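Long-range contact in KLLA0F12672p (Kluyveromyces lactis, PDB 4M3O), which probably dephosphorylates the C-terminal domain of the largest RNA polymerase II subunit; this chain is the phosphatase's own zinc-binding N-terminal part: residues I52-A62 / Y123-L132. Residues are numbered along the deposited sequence; the frame is centred on the assembly and turned at random.
Sequences ISRFLTKQDYA and YQFQLSDEAL
At the capped N-terminus of helix 58-70 in the zinc-binding Rtr1/RPAP2 domain, K58 and Y61 pack on the end of helix 114-125 and the chain that leaves it. T57 and D60 form a capping box: D60 N donates to T57 OG1 (3.0 Å) and T57 N to D60 OD2. K58 ties this first turn to the chain around F125 and L127. Its aliphatic part runs past the D129 carboxylate, CB lying 3.3 Å from D129 OD2, and a bend at the last torsion (chi4 51°) brings NZ to two main-chain carbonyls. L127 O, at 2.6 Å from NZ, is met in its carbonyl plane; F125 O is approached from well above its plane. A methionine in place of K58 would probably leave the F125 and L127 carbonyls without this shared donor. The backbone is gripped too: Q124 NE2 reaches K58 O at 3.0 Å (N-H...O 154°), while A62 N bonds the same oxygen from the opposite face. Deeper in, the Y61 ring meets Y123 obliquely, planes 58° apart, with Y123 CD2 over one face. The Y61 and Y123 hydroxyls are hydrogen-bonded to S120 OG and M49 O, respectively. Water 1 bridges the segments, donating to L56 O and accepting from S128 N. Both methyls of L127 are used: CD2 abuts Y61 CB, and CD1 lies over one face of Y123, offset toward the rim, and presses against S53 CB at a tight 3.5 Å.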
loop_
_atom_site.group_PDB
_atom_site.type_symbol
_atom_site.label_atom_id
_atom_site.label_comp_id
_atom_site.label_asym_id
_atom_site.label_seq_id
_atom_site.Cartn_x
_atom_site.Cartn_y
_atom_site.Cartn_z
ATOM N N ILE A 52 1.764 6.815 -1.330
ATOM C CA ILE A 52 1.279 5.800 -0.339
ATOM C C ILE A 52 2.213 5.523 0.816
ATOM O O ILE A 52 1.779 5.245 1.919
ATOM C CB ILE A 52 1.059 4.442 -1.060
ATOM C CG1 ILE A 52 -0.018 4.572 -2.073
ATOM C CG2 ILE A 52 0.566 3.371 -0.137
ATOM C CD1 ILE A 52 -1.102 5.456 -1.588
ATOM N N SER A 53 3.504 5.483 0.493
ATOM C CA SER A 53 4.513 4.973 1.374
ATOM C C SER A 53 4.488 5.722 2.660
ATOM O O SER A 53 4.804 5.151 3.698
ATOM C CB SER A 53 5.916 4.997 0.706
ATOM O OG SER A 53 6.296 6.349 0.360
ATOM N N ARG A 54 4.168 7.029 2.614
ATOM C CA ARG A 54 4.108 7.792 3.859
ATOM C C ARG A 54 3.075 7.247 4.849
ATOM O O ARG A 54 3.218 7.408 6.059
ATOM C CB ARG A 54 3.791 9.253 3.573
ATOM C CG ARG A 54 2.322 9.535 3.270
ATOM C CD ARG A 54 2.204 11.019 2.830
ATOM N NE ARG A 54 3.023 11.234 1.631
ATOM C CZ ARG A 54 3.217 12.406 1.025
ATOM N NH1 ARG A 54 2.579 13.506 1.384
ATOM N NH2 ARG A 54 3.982 12.431 -0.041
ATOM N N PHE A 55 2.056 6.556 4.358
ATOM C CA PHE A 55 1.063 6.011 5.259
ATOM C C PHE A 55 1.291 4.521 5.623
ATOM O O PHE A 55 0.413 3.945 6.179
ATOM C CB PHE A 55 -0.317 6.150 4.638
ATOM C CG PHE A 55 -0.691 7.577 4.344
ATOM C CD1 PHE A 55 -0.871 8.017 3.035
ATOM C CD2 PHE A 55 -0.725 8.509 5.374
ATOM C CE1 PHE A 55 -1.161 9.346 2.782
ATOM C CE2 PHE A 55 -1.040 9.830 5.143
ATOM C CZ PHE A 55 -1.248 10.256 3.853
ATOM N N LEU A 56 2.390 3.899 5.211
ATOM C CA LEU A 56 2.565 2.465 5.418
ATOM C C LEU A 56 3.822 2.155 6.192
ATOM O O LEU A 56 4.886 2.715 5.906
ATOM C CB LEU A 56 2.603 1.729 4.097
ATOM C CG LEU A 56 1.289 1.737 3.301
ATOM C CD1 LEU A 56 1.631 1.105 1.968
ATOM C CD2 LEU A 56 0.175 0.989 3.931
ATOM N N THR A 57 3.707 1.265 7.184
ATOM C CA THR A 57 4.882 0.637 7.778
ATOM C C THR A 57 5.132 -0.623 6.995
ATOM O O THR A 57 4.300 -1.036 6.176
ATOM C CB THR A 57 4.668 0.224 9.230
ATOM O OG1 THR A 57 3.609 -0.764 9.295
ATOM C CG2 THR A 57 4.323 1.430 10.058
ATOM N N LYS A 58 6.273 -1.257 7.239
ATOM C CA LYS A 58 6.607 -2.452 6.556
ATOM C C LYS A 58 5.560 -3.559 6.836
ATOM O O LYS A 58 5.199 -4.344 5.929
ATOM C CB LYS A 58 7.975 -2.979 7.016
ATOM C CG LYS A 58 9.196 -2.251 6.533
ATOM C CD LYS A 58 10.440 -2.936 7.088
ATOM C CE LYS A 58 11.711 -2.779 6.275
ATOM N NZ LYS A 58 11.994 -1.389 5.956
ATOM N N GLN A 59 5.082 -3.627 8.095
ATOM C CA GLN A 59 4.067 -4.581 8.480
ATOM C C GLN A 59 2.680 -4.261 7.884
ATOM O O GLN A 59 1.972 -5.163 7.537
ATOM C CB GLN A 59 3.899 -4.619 10.009
ATOM C CG GLN A 59 2.934 -5.750 10.442
ATOM C CD GLN A 59 3.464 -7.088 9.981
ATOM O OE1 GLN A 59 4.614 -7.403 10.250
ATOM N NE2 GLN A 59 2.665 -7.841 9.229
ATOM N N ASP A 60 2.284 -3.004 7.827
ATOM C CA ASP A 60 1.012 -2.653 7.170
ATOM C C ASP A 60 1.032 -3.030 5.713
ATOM O O ASP A 60 0.025 -3.404 5.175
ATOM C CB ASP A 60 0.727 -1.130 7.176
ATOM C CG ASP A 60 0.625 -0.522 8.552
ATOM O OD1 ASP A 60 0.263 -1.256 9.526
ATOM O OD2 ASP A 60 0.920 0.713 8.622
ATOM N N TYR A 61 2.194 -2.892 5.062
ATOM C CA TYR A 61 2.362 -3.324 3.674
ATOM C C TYR A 61 2.211 -4.837 3.527
ATOM O O TYR A 61 1.436 -5.285 2.688
ATOM C CB TYR A 61 3.701 -2.859 3.029
ATOM C CG TYR A 61 3.792 -3.255 1.568
ATOM C CD1 TYR A 61 3.116 -2.528 0.554
ATOM C CD2 TYR A 61 4.502 -4.361 1.181
ATOM C CE1 TYR A 61 3.200 -2.881 -0.781
ATOM C CE2 TYR A 61 4.563 -4.739 -0.150
ATOM C CZ TYR A 61 3.899 -4.000 -1.126
ATOM O OH TYR A 61 3.988 -4.431 -2.419
ATOM N N ALA A 62 2.907 -5.601 4.334
ATOM C CA ALA A 62 2.717 -7.079 4.362
ATOM C C ALA A 62 1.264 -7.472 4.579
ATOM O O ALA A 62 0.776 -8.399 3.927
ATOM C CB ALA A 62 3.575 -7.751 5.445
ATOM N N TYR A 123 10.007 -2.395 -2.905
ATOM C CA TYR A 123 9.208 -1.323 -2.298
ATOM C C TYR A 123 9.182 -1.454 -0.772
ATOM O O TYR A 123 9.357 -0.477 -0.084
ATOM C CB TYR A 123 7.803 -1.348 -2.863
ATOM C CG TYR A 123 6.864 -0.271 -2.437
ATOM C CD1 TYR A 123 6.970 1.018 -2.953
ATOM C CD2 TYR A 123 5.833 -0.542 -1.539
ATOM C CE1 TYR A 123 6.082 2.000 -2.555
ATOM C CE2 TYR A 123 4.910 0.435 -1.152
ATOM C CZ TYR A 123 5.053 1.719 -1.668
ATOM O OH TYR A 123 4.128 2.680 -1.314
ATOM N N GLN A 124 8.940 -2.662 -0.256
ATOM C CA GLN A 124 8.793 -2.881 1.183
ATOM C C GLN A 124 10.055 -2.571 1.903
ATOM O O GLN A 124 10.020 -1.955 2.980
ATOM C CB GLN A 124 8.352 -4.319 1.499
ATOM C CG GLN A 124 8.158 -4.469 2.979
ATOM C CD GLN A 124 7.945 -5.882 3.420
ATOM O OE1 GLN A 124 8.684 -6.739 3.036
ATOM N NE2 GLN A 124 6.965 -6.110 4.303
ATOM N N PHE A 125 11.188 -3.033 1.356
ATOM C CA PHE A 125 12.486 -2.726 1.976
ATOM C C PHE A 125 12.676 -1.232 2.253
ATOM O O PHE A 125 13.387 -0.877 3.188
ATOM C CB PHE A 125 13.649 -3.201 1.090
ATOM C CG PHE A 125 13.740 -4.681 0.950
ATOM C CD1 PHE A 125 13.334 -5.511 1.943
ATOM C CD2 PHE A 125 14.320 -5.231 -0.176
ATOM C CE1 PHE A 125 13.437 -6.889 1.812
ATOM C CE2 PHE A 125 14.444 -6.587 -0.327
ATOM C CZ PHE A 125 14.014 -7.433 0.679
ATOM N N GLN A 126 12.027 -0.356 1.498
ATOM C CA GLN A 126 12.270 1.048 1.720
ATOM C C GLN A 126 11.266 1.670 2.690
ATOM O O GLN A 126 11.371 2.811 3.009
ATOM C CB GLN A 126 12.185 1.821 0.403
ATOM C CG GLN A 126 13.219 1.368 -0.629
ATOM C CD GLN A 126 12.842 1.935 -1.976
ATOM O OE1 GLN A 126 13.038 3.087 -2.209
ATOM N NE2 GLN A 126 12.284 1.131 -2.858
ATOM N N LEU A 127 10.248 0.942 3.098
ATOM C CA LEU A 127 9.266 1.573 3.947
ATOM C C LEU A 127 9.840 1.641 5.386
ATOM O O LEU A 127 10.668 0.830 5.770
ATOM C CB LEU A 127 8.046 0.710 3.909
ATOM C CG LEU A 127 6.850 0.853 3.027
ATOM C CD1 LEU A 127 6.825 1.864 1.960
ATOM C CD2 LEU A 127 6.151 -0.466 2.652
ATOM N N SER A 128 9.348 2.583 6.175
ATOM C CA SER A 128 9.838 2.866 7.515
ATOM C C SER A 128 9.073 2.009 8.472
ATOM O O SER A 128 7.886 1.690 8.222
ATOM C CB SER A 128 9.551 4.358 7.807
ATOM O OG SER A 128 9.770 4.699 9.146
ATOM N N ASP A 129 9.714 1.621 9.576
ATOM C CA ASP A 129 8.986 1.013 10.706
ATOM C C ASP A 129 8.501 2.000 11.761
ATOM O O ASP A 129 7.862 1.586 12.726
ATOM C CB ASP A 129 9.823 -0.057 11.396
ATOM C CG ASP A 129 9.831 -1.339 10.628
ATOM O OD1 ASP A 129 10.808 -2.110 10.768
ATOM O OD2 ASP A 129 8.858 -1.533 9.846
ATOM N N GLU A 130 8.808 3.280 11.596
ATOM C CA GLU A 130 8.197 4.360 12.413
ATOM C C GLU A 130 6.661 4.313 12.368
ATOM O O GLU A 130 6.027 4.260 11.295
ATOM C CB GLU A 130 8.688 5.735 11.977
ATOM C CG GLU A 130 8.147 6.892 12.810
ATOM C CD GLU A 130 8.911 8.193 12.607
ATOM O OE1 GLU A 130 9.867 8.229 11.794
ATOM O OE2 GLU A 130 8.552 9.194 13.266
ATOM N N ALA A 131 6.079 4.332 13.560
ATOM C CA ALA A 131 4.671 4.185 13.706
ATOM C C ALA A 131 4.081 5.384 13.022
ATOM O O ALA A 131 4.670 6.486 13.051
ATOM C CB ALA A 131 4.298 4.148 15.185
ATOM N N LEU A 132 2.947 5.160 12.375
ATOM C CA LEU A 132 2.210 6.229 11.716
ATOM C C LEU A 132 1.937 7.380 12.628
ATOM O O LEU A 132 2.021 8.559 12.222
ATOM C CB LEU A 132 0.874 5.734 11.215
ATOM C CG LEU A 132 0.778 5.540 9.739
ATOM C CD1 LEU A 132 1.460 4.201 9.455
ATOM C CD2 LEU A 132 -0.685 5.595 9.273
HETATM O O HOH W 1 7.131 4.189 5.302
HETATM O O HOH W 2 6.650 -2.425 10.372
#